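Beta-galactosidase (Bacillus circulans subsp. alkalophilus, PDB 3TTY) hydrolyses terminal beta-D-galactoside bonds, releasing galactose, as a trimeric glycoside hydrolase whose catalytic part is a TIM barrel. Local coordinates at residues 399-404 with 429-434; 261-266 with 291-296; 481-486 with 599-604; 448-453 with 469-474. All coordinates share one frame; numbering follows the deposited sequence.

In the fold
Interaction 2 comes first along the chain and joins two helices of the TIM barrel; interactions 1, 4 and 3 follow, all within the trimerisation domain. There, interaction 1 sets strand 399-402 against helix 423-435, and interaction 3 sets strand 481-485 of the same mixed sheet against helix 591-604, the two centres about 11 Å apart. Interaction 4 brings in helix 468-477, which leads into strand 481-485; Val472 and Phe482 touch between interactions 4 and 3. The barrel meets this layered domain where interactions 1 and 2 adjoin: their centres are about 15 Å apart, with Tyr403 against Phe263 and Leu293. Interaction 3 lies farthest from the barrel contact, about 24 Å between centres.

Interaction 1: 399-404 with 429-434; sequences VAVMYD and KYYDAL
Val399 meets Leu434 tip to tip: its CG1 methyl lies 3.7 Å from Leu434 CD2 and 3.9 Å from Leu434 CD1, so one valine methyl rests against both ends of the leucine fork. The torsion of Val399 accounts for this, since CG1 stands anti to the backbone N (chi1 177°) on a CB that already faces the helix. Two residues on, Val401 also faces the helix, but its approach differs. Its CG1 comes to Tyr431 CD1 at 3.9 Å, within the plane of the ring and at its edge, and the two side chains run at about a right angle to each other. The backbone follows the same pairing, with the CA atoms of Val401 and Tyr431 separated by 7.2 Å and those of Val399 and Leu434 by 8.8 Å. Strand 399-402 lies parallel to and beside strand 441-444, with helix 423-435 in the connection, which makes this the inner face of a beta-alpha-beta crossover in a domain related to the class I glutamine amidotransferases. Alternation along the strand puts Val399 and Val401 on the helix side while Ala400 points away. With chi1 at -173°, the Tyr431 ring swings away from the backbone N and past the valine, so that the phenol OH reaches Asn292 of the barrel in a probable hydrogen bond. Ile598 of helix 591-604 packs on Leu434, and Thr441 and Met443 of strand 441-444 touch Tyr431.

Interaction 2: 261-266 with 291-296; sequences DYFKWA and HNLMRG
Two short helical segments approach most closely in their backbones at Phe263 and Gly296, whose CA atoms are 8.4 Å apart, a separation bridged largely by a single aromatic ring. Phe263 CG is anti to its own carbonyl carbon (chi1 -81°), and from there the ring reaches over to helix 284-296 with its far end. Its CE1 comes within 3.7 Å of Gly296 O, and the oxygen lies near the ring plane, at the edge; a carbonyl in that position faces the slightly positive rim of C-H groups, consistent with a weak electrostatic attraction. The other partner is Leu293, whose CD1 is 3.8 Å from Phe263 CZ and 4.1 Å from Phe263 CE2. The leucine passes the ring at a slant. With CG anti to the backbone N (chi1 179°), Leu293 is carried toward the phenylalanine although its CB points neither at nor away from the 261-266 segment. Were an alanine here in place of Phe263, Leu293 CD1 and the Gly296 carbonyl would probably lose the ring that meets them, opening a gap between the two helices. In the TIM barrel, helix 262-266 sits between strands 249-253 and 273-275, and helix 284-296 between strands 273-275 and 303-307, so the contact joins successive outer helices. The trimerisation domain also packs here: Tyr403 O approaches Phe263 CE2, Ser445 touches Phe263, and Trp405 of helix 405-413 packs against Leu293.

Interaction 3: 481-486 with 599-604; sequences TFVTTF and ANLCEE
Val483 and Leu601 slant across one another at the centre of this contact, and the CG2 methyl of the valine is modelled 3.3 Å from Leu601 CD1, shorter than normal van der Waals contact and doubtful as to its exact value. Their torsions set up the meeting. Val483 CG2 is anti to the carbonyl carbon, and Leu601, with CG anti to its own carbonyl carbon (chi1 -60°), extends its fork toward the sheet, so a single branch from each residue does the touching. Thr481 stands two residues earlier on the same side of the strand, while Phe482 between them turns to the other face. Thr481 takes a different angle on the helix: OG1 lies 4.3 Å from Leu601 CD1, and CG2 reaches out to Glu604 OE1, likewise at 4.3 Å, so its two branches are divided between consecutive turns of the helix. Strand 481-485 and helix 599-604 run almost antiparallel, 163° between their directions, with axes 10.4 Å apart at closest approach, the usual separation of a helix layered on a sheet. Helix 591-604 thus packs on one face of the mixed sheet of the trimerisation domain, and helix 468-477 meets Phe482 on the other. Glu604 finds its polar partners on the neighbouring strands 580-585 and 570-577: OE1 bonds Tyr583 OH and OE2 pairs with Arg574. The carboxylate of Glu604 is therefore engaged at the margin of the contact, and what fastens strand to helix is apolar contact, which carries no directional bond between them.

Interaction 4: 448-453 with 469-474; sequences EDLSKY and AERVER
Leu450 opens a type I beta turn, from Leu450 to Tyr453, in the loop linking strands 441-444 and 455-458 in the layered alpha/beta part of the trimerisation domain, and it is the residue that presses on helix 468-477. On this buried side Leu450 CD2 stands 4.2 Å from Arg471 CG and 4.4 Å from Val472 CA, the leucine crossing the aliphatic stem of the arginine at about a right angle. Ile444 and Met402 of the sheet pack on the same leucine, so it is wedged between sheet and helix. Toward solvent the contact is looser and polar. Glu448 O comes no nearer than 4.4 Å to Arg471 CD, and a water spans the interval, donating to Glu448 O over 2.8 Å and accepting from Arg471 NE in a link whose modelled length is doubtfully short. The Arg471 chain bends at chi3 (47°), which lets NH2 bond Val446 O, just before the segment, so the arginine grips the loop by its backbone. The Glu448 CB points away from the helix, and OE1 bonds Ser299 OG of the barrel domain. Exposed Asp449 steadies the loop from within by an Asx turn: OD1 accepts from Ser451 N at 3.0 Å, an almost straight bond (162°) that arrives from above the carboxylate plane. The same oxygen, Asp449 OD1, takes Ser451 OG on its syn side at 2.8 Å, much nearer that plane, 16° out of it.

Interaction 1: 399-404 with 429-434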
# COMPACT_ATOMS: atom_id res chain seq x y z
N VAL A 399 11.63 14.38 -38.35
CA VAL A 399 10.97 13.27 -37.70
C VAL A 399 10.11 13.80 -36.54
O VAL A 399 10.58 14.62 -35.75
CB VAL A 399 12.01 12.25 -37.18
CG1 VAL A 399 11.33 11.10 -36.43
CG2 VAL A 399 12.87 11.73 -38.33
N ALA A 400 8.87 13.33 -36.45
CA ALA A 400 7.96 13.74 -35.38
C ALA A 400 7.44 12.54 -34.60
O ALA A 400 7.26 11.46 -35.17
CB ALA A 400 6.81 14.54 -35.93
N VAL A 401 7.22 12.74 -33.31
CA VAL A 401 6.57 11.73 -32.48
C VAL A 401 5.41 12.33 -31.67
O VAL A 401 5.56 13.34 -30.97
CB VAL A 401 7.57 10.97 -31.57
CG1 VAL A 401 8.70 11.87 -31.17
CG2 VAL A 401 6.85 10.38 -30.37
N MET A 402 4.26 11.69 -31.82
CA MET A 402 3.00 12.20 -31.33
C MET A 402 2.76 11.74 -29.91
O MET A 402 3.11 10.63 -29.53
CB MET A 402 1.86 11.68 -32.21
CG MET A 402 1.74 12.35 -33.56
SD MET A 402 0.48 11.55 -34.56
CE MET A 402 0.30 12.74 -35.88
N TYR A 403 2.13 12.63 -29.14
CA TYR A 403 1.75 12.37 -27.77
C TYR A 403 0.43 13.10 -27.58
O TYR A 403 0.23 14.19 -28.12
CB TYR A 403 2.82 12.92 -26.80
CG TYR A 403 2.33 12.99 -25.38
CD1 TYR A 403 2.20 11.83 -24.61
CD2 TYR A 403 1.96 14.20 -24.81
CE1 TYR A 403 1.73 11.88 -23.31
CE2 TYR A 403 1.49 14.26 -23.50
CZ TYR A 403 1.38 13.09 -22.77
OH TYR A 403 0.91 13.14 -21.48
N ASP A 404 -0.49 12.52 -26.83
CA ASP A 404 -1.79 13.15 -26.63
C ASP A 404 -2.33 12.84 -25.25
O ASP A 404 -2.33 11.68 -24.84
CB ASP A 404 -2.79 12.64 -27.67
CG ASP A 404 -4.14 13.34 -27.57
OD1 ASP A 404 -5.08 12.75 -27.01
OD2 ASP A 404 -4.25 14.49 -28.02
N LYS A 429 10.25 4.90 -25.59
CA LYS A 429 11.09 3.89 -26.24
C LYS A 429 11.42 4.32 -27.66
O LYS A 429 12.53 4.08 -28.15
CB LYS A 429 10.42 2.51 -26.26
CG LYS A 429 10.35 1.84 -24.90
CD LYS A 429 9.53 0.57 -24.97
CE LYS A 429 9.55 -0.15 -23.64
NZ LYS A 429 8.53 -1.21 -23.57
N TYR A 430 10.46 4.96 -28.32
CA TYR A 430 10.67 5.41 -29.69
C TYR A 430 11.50 6.68 -29.72
O TYR A 430 12.38 6.84 -30.57
CB TYR A 430 9.33 5.60 -30.43
CG TYR A 430 8.76 4.29 -30.93
CD1 TYR A 430 9.04 3.82 -32.22
CD2 TYR A 430 7.98 3.49 -30.11
CE1 TYR A 430 8.55 2.60 -32.66
CE2 TYR A 430 7.48 2.28 -30.55
CZ TYR A 430 7.76 1.84 -31.83
OH TYR A 430 7.26 0.63 -32.25
N TYR A 431 11.23 7.58 -28.78
CA TYR A 431 12.00 8.82 -28.70
C TYR A 431 13.48 8.56 -28.37
O TYR A 431 14.36 9.14 -28.98
CB TYR A 431 11.39 9.77 -27.68
CG TYR A 431 12.04 11.14 -27.67
CD1 TYR A 431 11.59 12.15 -28.52
CD2 TYR A 431 13.12 11.42 -26.83
CE1 TYR A 431 12.18 13.40 -28.51
CE2 TYR A 431 13.71 12.67 -26.82
CZ TYR A 431 13.25 13.65 -27.66
OH TYR A 431 13.84 14.89 -27.67
N ASP A 432 13.72 7.67 -27.41
CA ASP A 432 15.06 7.24 -27.02
C ASP A 432 15.85 6.78 -28.24
O ASP A 432 16.95 7.26 -28.49
CB ASP A 432 14.94 6.09 -26.02
CG ASP A 432 16.19 5.89 -25.18
OD1 ASP A 432 16.83 6.89 -24.79
OD2 ASP A 432 16.53 4.71 -24.90
N ALA A 433 15.25 5.87 -29.00
CA ALA A 433 15.89 5.32 -30.19
C ALA A 433 16.36 6.41 -31.14
O ALA A 433 17.41 6.28 -31.76
CB ALA A 433 14.94 4.34 -30.90
N LEU A 434 15.57 7.47 -31.26
CA LEU A 434 15.97 8.60 -32.10
C LEU A 434 17.09 9.37 -31.40
O LEU A 434 18.12 9.68 -32.01
CB LEU A 434 14.78 9.50 -32.39
CG LEU A 434 13.72 8.93 -33.36
CD1 LEU A 434 12.34 9.47 -33.06
CD2 LEU A 434 14.09 9.22 -34.80

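Interaction 2: 261-266 with 291-296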
# COMPACT_ATOMS: atom_id res chain seq x y z
N ASP A 261 -4.53 18.67 -19.99
CA ASP A 261 -4.26 18.61 -21.42
C ASP A 261 -3.50 19.86 -21.86
O ASP A 261 -4.10 20.85 -22.26
CB ASP A 261 -5.58 18.51 -22.20
CG ASP A 261 -5.37 18.33 -23.68
OD1 ASP A 261 -4.22 18.44 -24.16
OD2 ASP A 261 -6.38 18.08 -24.37
N TYR A 262 -2.18 19.81 -21.78
CA TYR A 262 -1.37 21.01 -21.99
C TYR A 262 -1.47 21.58 -23.41
O TYR A 262 -1.32 22.79 -23.60
CB TYR A 262 0.09 20.77 -21.60
CG TYR A 262 0.33 20.88 -20.10
CD1 TYR A 262 -0.43 21.72 -19.31
CD2 TYR A 262 1.34 20.14 -19.49
CE1 TYR A 262 -0.21 21.83 -17.94
CE2 TYR A 262 1.57 20.25 -18.13
CZ TYR A 262 0.80 21.09 -17.36
OH TYR A 262 1.03 21.20 -16.01
N PHE A 263 -1.72 20.72 -24.39
CA PHE A 263 -1.90 21.19 -25.77
C PHE A 263 -3.01 22.20 -25.84
O PHE A 263 -2.88 23.24 -26.49
CB PHE A 263 -2.13 20.02 -26.74
CG PHE A 263 -0.87 19.34 -27.15
CD1 PHE A 263 0.09 20.03 -27.88
CD2 PHE A 263 -0.60 18.05 -26.77
CE1 PHE A 263 1.26 19.42 -28.25
CE2 PHE A 263 0.59 17.44 -27.13
CZ PHE A 263 1.51 18.12 -27.87
N LYS A 264 -4.10 21.91 -25.15
CA LYS A 264 -5.23 22.82 -25.06
C LYS A 264 -4.88 24.04 -24.19
O LYS A 264 -5.29 25.16 -24.48
CB LYS A 264 -6.44 22.06 -24.53
CG LYS A 264 -7.65 22.90 -24.24
CD LYS A 264 -8.88 22.02 -24.10
CE LYS A 264 -10.12 22.83 -23.69
NZ LYS A 264 -11.35 21.97 -23.75
N TRP A 265 -4.10 23.83 -23.14
CA TRP A 265 -3.65 24.95 -22.32
C TRP A 265 -2.79 25.95 -23.11
O TRP A 265 -2.99 27.16 -23.01
CB TRP A 265 -2.89 24.47 -21.08
CG TRP A 265 -3.78 24.07 -19.93
CD1 TRP A 265 -4.63 23.00 -19.88
CD2 TRP A 265 -3.92 24.75 -18.67
NE1 TRP A 265 -5.29 22.98 -18.67
CE2 TRP A 265 -4.87 24.05 -17.91
CE3 TRP A 265 -3.32 25.90 -18.11
CZ2 TRP A 265 -5.25 24.43 -16.62
CZ3 TRP A 265 -3.71 26.30 -16.83
CH2 TRP A 265 -4.66 25.56 -16.10
N ALA A 266 -1.86 25.44 -23.92
CA ALA A 266 -0.84 26.28 -24.54
C ALA A 266 -1.43 27.26 -25.55
O ALA A 266 -0.87 28.34 -25.78
CB ALA A 266 0.25 25.42 -25.20
N HIS A 291 11.43 18.57 -22.41
CA HIS A 291 11.70 19.90 -22.94
C HIS A 291 11.11 19.94 -24.35
O HIS A 291 10.47 20.92 -24.75
CB HIS A 291 13.20 20.18 -23.06
CG HIS A 291 13.93 20.27 -21.75
ND1 HIS A 291 13.64 21.22 -20.80
CD2 HIS A 291 14.98 19.56 -21.27
CE1 HIS A 291 14.46 21.08 -19.77
NE2 HIS A 291 15.28 20.08 -20.04
N ASN A 292 11.36 18.87 -25.10
CA ASN A 292 10.88 18.75 -26.46
C ASN A 292 9.37 18.95 -26.53
O ASN A 292 8.88 19.77 -27.31
CB ASN A 292 11.25 17.38 -27.02
CG ASN A 292 11.29 17.36 -28.54
OD1 ASN A 292 10.39 17.87 -29.22
ND2 ASN A 292 12.34 16.75 -29.09
N LEU A 293 8.64 18.23 -25.69
CA LEU A 293 7.19 18.35 -25.66
C LEU A 293 6.78 19.78 -25.35
O LEU A 293 5.75 20.26 -25.83
CB LEU A 293 6.60 17.40 -24.61
CG LEU A 293 5.08 17.45 -24.46
CD1 LEU A 293 4.40 16.95 -25.74
CD2 LEU A 293 4.65 16.62 -23.27
N MET A 294 7.56 20.48 -24.54
CA MET A 294 7.17 21.83 -24.15
C MET A 294 7.30 22.77 -25.34
O MET A 294 6.55 23.74 -25.49
CB MET A 294 7.99 22.33 -22.96
CG MET A 294 7.80 21.55 -21.66
SD MET A 294 6.16 21.64 -20.94
CE MET A 294 5.40 20.17 -21.65
N ARG A 295 8.29 22.48 -26.17
CA ARG A 295 8.46 23.21 -27.41
C ARG A 295 7.28 22.92 -28.34
O ARG A 295 6.80 23.80 -29.05
CB ARG A 295 9.77 22.79 -28.08
CG ARG A 295 10.06 23.51 -29.37
CD ARG A 295 11.44 23.14 -29.87
NE ARG A 295 11.49 21.86 -30.58
CZ ARG A 295 12.22 20.81 -30.22
NH1 ARG A 295 12.96 20.85 -29.11
NH2 ARG A 295 12.22 19.72 -30.97
N GLY A 296 6.82 21.68 -28.33
CA GLY A 296 5.75 21.26 -29.22
C GLY A 296 4.40 21.83 -28.85
O GLY A 296 3.50 21.92 -29.69

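Interaction 3: 481-486 with 599-604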
# COMPACT_ATOMS: atom_id res chain seq x y z
N THR A 481 6.35 8.82 -44.21
CA THR A 481 6.18 7.53 -43.55
C THR A 481 5.54 7.67 -42.17
O THR A 481 5.82 8.61 -41.39
CB THR A 481 7.44 6.60 -43.56
OG1 THR A 481 7.92 6.38 -42.24
CG2 THR A 481 8.51 7.14 -44.42
N PHE A 482 4.62 6.76 -41.89
CA PHE A 482 3.88 6.81 -40.64
C PHE A 482 4.12 5.51 -39.91
O PHE A 482 4.15 4.44 -40.53
CB PHE A 482 2.39 7.00 -40.93
CG PHE A 482 1.53 7.05 -39.69
CD1 PHE A 482 1.51 8.18 -38.89
CD2 PHE A 482 0.73 5.97 -39.34
CE1 PHE A 482 0.71 8.22 -37.76
CE2 PHE A 482 -0.06 6.01 -38.22
CZ PHE A 482 -0.07 7.13 -37.42
N VAL A 483 4.32 5.59 -38.60
CA VAL A 483 4.53 4.40 -37.79
C VAL A 483 3.51 4.31 -36.66
O VAL A 483 3.31 5.28 -35.93
CB VAL A 483 5.95 4.37 -37.18
CG1 VAL A 483 6.15 3.09 -36.35
CG2 VAL A 483 7.00 4.51 -38.27
N THR A 484 2.87 3.17 -36.49
CA THR A 484 2.03 2.99 -35.30
C THR A 484 2.14 1.56 -34.77
O THR A 484 2.92 0.77 -35.31
CB THR A 484 0.56 3.50 -35.50
OG1 THR A 484 -0.11 3.55 -34.23
CG2 THR A 484 -0.22 2.64 -36.46
N THR A 485 1.42 1.24 -33.70
CA THR A 485 1.73 0.01 -32.98
C THR A 485 0.50 -0.79 -32.61
O THR A 485 -0.62 -0.38 -32.87
CB THR A 485 2.47 0.31 -31.65
OG1 THR A 485 1.58 0.99 -30.76
CG2 THR A 485 3.71 1.17 -31.88
N PHE A 486 0.74 -1.92 -31.96
CA PHE A 486 -0.31 -2.68 -31.32
C PHE A 486 -1.18 -1.74 -30.49
O PHE A 486 -0.70 -0.74 -29.95
CB PHE A 486 0.30 -3.73 -30.40
CG PHE A 486 1.15 -3.13 -29.30
CD1 PHE A 486 2.51 -2.93 -29.49
CD2 PHE A 486 0.58 -2.75 -28.10
CE1 PHE A 486 3.28 -2.36 -28.49
CE2 PHE A 486 1.35 -2.19 -27.09
CZ PHE A 486 2.70 -1.99 -27.29
N ALA A 599 16.81 3.64 -37.77
CA ALA A 599 17.86 3.82 -38.75
C ALA A 599 17.35 3.57 -40.18
O ALA A 599 17.65 4.33 -41.11
CB ALA A 599 19.04 2.90 -38.43
N ASN A 600 16.56 2.51 -40.34
CA ASN A 600 16.00 2.19 -41.64
C ASN A 600 15.04 3.26 -42.13
O ASN A 600 15.17 3.77 -43.24
CB ASN A 600 15.29 0.85 -41.61
CG ASN A 600 16.26 -0.30 -41.57
OD1 ASN A 600 17.47 -0.09 -41.60
ND2 ASN A 600 15.73 -1.52 -41.47
N LEU A 601 14.08 3.61 -41.27
CA LEU A 601 13.06 4.59 -41.63
C LEU A 601 13.69 5.92 -42.00
O LEU A 601 13.26 6.55 -42.96
CB LEU A 601 12.04 4.76 -40.50
CG LEU A 601 11.28 3.48 -40.13
CD1 LEU A 601 9.96 3.79 -39.45
CD2 LEU A 601 11.03 2.60 -41.36
N CYS A 602 14.72 6.33 -41.27
CA CYS A 602 15.39 7.60 -41.56
C CYS A 602 16.18 7.55 -42.88
O CYS A 602 16.13 8.49 -43.68
CB CYS A 602 16.31 8.02 -40.40
SG CYS A 602 15.43 8.42 -38.85
N GLU A 603 16.91 6.47 -43.12
CA GLU A 603 17.64 6.35 -44.37
C GLU A 603 16.66 6.38 -45.54
O GLU A 603 16.91 7.02 -46.55
CB GLU A 603 18.47 5.07 -44.43
CG GLU A 603 19.29 4.95 -45.72
CD GLU A 603 19.94 3.58 -45.90
OE1 GLU A 603 20.51 3.34 -47.00
OE2 GLU A 603 19.90 2.76 -44.97
N GLU A 604 15.53 5.68 -45.39
CA GLU A 604 14.53 5.60 -46.45
C GLU A 604 14.10 6.98 -46.89
O GLU A 604 13.89 7.23 -48.07
CB GLU A 604 13.32 4.81 -45.95
CG GLU A 604 12.24 4.63 -46.98
CD GLU A 604 11.18 3.65 -46.50
OE1 GLU A 604 10.91 3.65 -45.28
OE2 GLU A 604 10.64 2.88 -47.33

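Interaction 4: 448-453 with 469-474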
# COMPACT_ATOMS: atom_id res chain seq x y z
N GLU A 448 -1.00 18.42 -35.19
CA GLU A 448 0.04 19.23 -35.83
C GLU A 448 0.01 19.07 -37.36
O GLU A 448 -0.28 18.00 -37.88
CB GLU A 448 1.41 18.83 -35.28
CG GLU A 448 2.55 19.72 -35.77
CD GLU A 448 2.33 21.17 -35.41
OE1 GLU A 448 2.22 21.47 -34.20
OE2 GLU A 448 2.24 22.01 -36.33
N ASP A 449 0.32 20.16 -38.06
CA ASP A 449 0.51 20.12 -39.51
C ASP A 449 1.64 19.14 -39.83
O ASP A 449 2.78 19.34 -39.43
CB ASP A 449 0.84 21.53 -40.02
CG ASP A 449 1.45 21.51 -41.42
OD1 ASP A 449 1.10 20.62 -42.23
OD2 ASP A 449 2.29 22.40 -41.70
N LEU A 450 1.32 18.06 -40.54
CA LEU A 450 2.26 16.97 -40.74
C LEU A 450 3.18 17.22 -41.94
O LEU A 450 4.12 16.46 -42.17
CB LEU A 450 1.49 15.66 -40.93
CG LEU A 450 1.33 14.70 -39.75
CD1 LEU A 450 1.46 15.41 -38.41
CD2 LEU A 450 0.01 13.91 -39.83
N SER A 451 2.89 18.26 -42.70
CA SER A 451 3.56 18.46 -43.99
C SER A 451 5.08 18.64 -43.90
O SER A 451 5.81 18.23 -44.80
CB SER A 451 2.94 19.64 -44.75
OG SER A 451 3.23 20.87 -44.10
N LYS A 452 5.55 19.24 -42.82
CA LYS A 452 6.98 19.51 -42.67
C LYS A 452 7.80 18.25 -42.32
O LYS A 452 9.03 18.27 -42.33
CB LYS A 452 7.21 20.61 -41.63
CG LYS A 452 6.59 20.34 -40.27
CD LYS A 452 6.53 21.61 -39.41
CE LYS A 452 7.90 22.00 -38.86
NZ LYS A 452 7.83 23.13 -37.87
N TYR A 453 7.11 17.15 -42.02
CA TYR A 453 7.82 15.95 -41.60
C TYR A 453 7.99 14.94 -42.71
O TYR A 453 7.31 14.99 -43.73
CB TYR A 453 7.15 15.33 -40.36
CG TYR A 453 7.10 16.32 -39.22
CD1 TYR A 453 8.27 16.74 -38.59
CD2 TYR A 453 5.90 16.88 -38.80
CE1 TYR A 453 8.25 17.67 -37.56
CE2 TYR A 453 5.86 17.81 -37.77
CZ TYR A 453 7.04 18.20 -37.15
OH TYR A 453 7.02 19.12 -36.14
N ALA A 469 -7.29 10.19 -38.87
CA ALA A 469 -7.02 9.20 -39.92
C ALA A 469 -6.86 9.84 -41.30
O ALA A 469 -5.98 9.47 -42.06
CB ALA A 469 -8.10 8.12 -39.96
N GLU A 470 -7.73 10.79 -41.62
CA GLU A 470 -7.69 11.48 -42.90
C GLU A 470 -6.37 12.21 -43.02
O GLU A 470 -5.71 12.18 -44.08
CB GLU A 470 -8.85 12.48 -42.99
CG GLU A 470 -9.21 12.91 -44.40
CD GLU A 470 -10.51 13.72 -44.44
OE1 GLU A 470 -11.34 13.56 -43.50
OE2 GLU A 470 -10.70 14.52 -45.39
N ARG A 471 -5.98 12.86 -41.93
CA ARG A 471 -4.75 13.62 -41.89
C ARG A 471 -3.54 12.72 -42.15
O ARG A 471 -2.67 13.08 -42.93
CB ARG A 471 -4.63 14.39 -40.57
CG ARG A 471 -3.72 15.62 -40.61
CD ARG A 471 -4.12 16.66 -39.53
NE ARG A 471 -4.32 16.02 -38.23
CZ ARG A 471 -5.46 16.06 -37.54
NH1 ARG A 471 -6.51 16.74 -38.01
NH2 ARG A 471 -5.55 15.42 -36.38
N VAL A 472 -3.47 11.54 -41.53
CA VAL A 472 -2.31 10.70 -41.79
C VAL A 472 -2.37 9.98 -43.13
O VAL A 472 -1.33 9.78 -43.75
CB VAL A 472 -1.95 9.73 -40.65
CG1 VAL A 472 -2.85 9.95 -39.45
CG2 VAL A 472 -1.96 8.28 -41.14
N GLU A 473 -3.56 9.63 -43.60
CA GLU A 473 -3.68 9.12 -44.96
C GLU A 473 -3.13 10.15 -45.95
O GLU A 473 -2.36 9.82 -46.84
CB GLU A 473 -5.13 8.78 -45.29
CG GLU A 473 -5.57 7.42 -44.77
CD GLU A 473 -7.09 7.31 -44.67
OE1 GLU A 473 -7.79 8.30 -44.97
OE2 GLU A 473 -7.58 6.23 -44.28
N ARG A 474 -3.52 11.41 -45.78
CA ARG A 474 -3.01 12.45 -46.67
C ARG A 474 -1.48 12.63 -46.56
O ARG A 474 -0.79 12.76 -47.57
CB ARG A 474 -3.74 13.76 -46.44
CG ARG A 474 -3.49 14.79 -47.51
CD ARG A 474 -4.59 15.83 -47.49
NE ARG A 474 -5.90 15.21 -47.59
CZ ARG A 474 -6.77 15.12 -46.59
NH1 ARG A 474 -6.47 15.64 -45.40
NH2 ARG A 474 -7.95 14.53 -46.78
O HOH W 1 -1.89 15.72 -37.53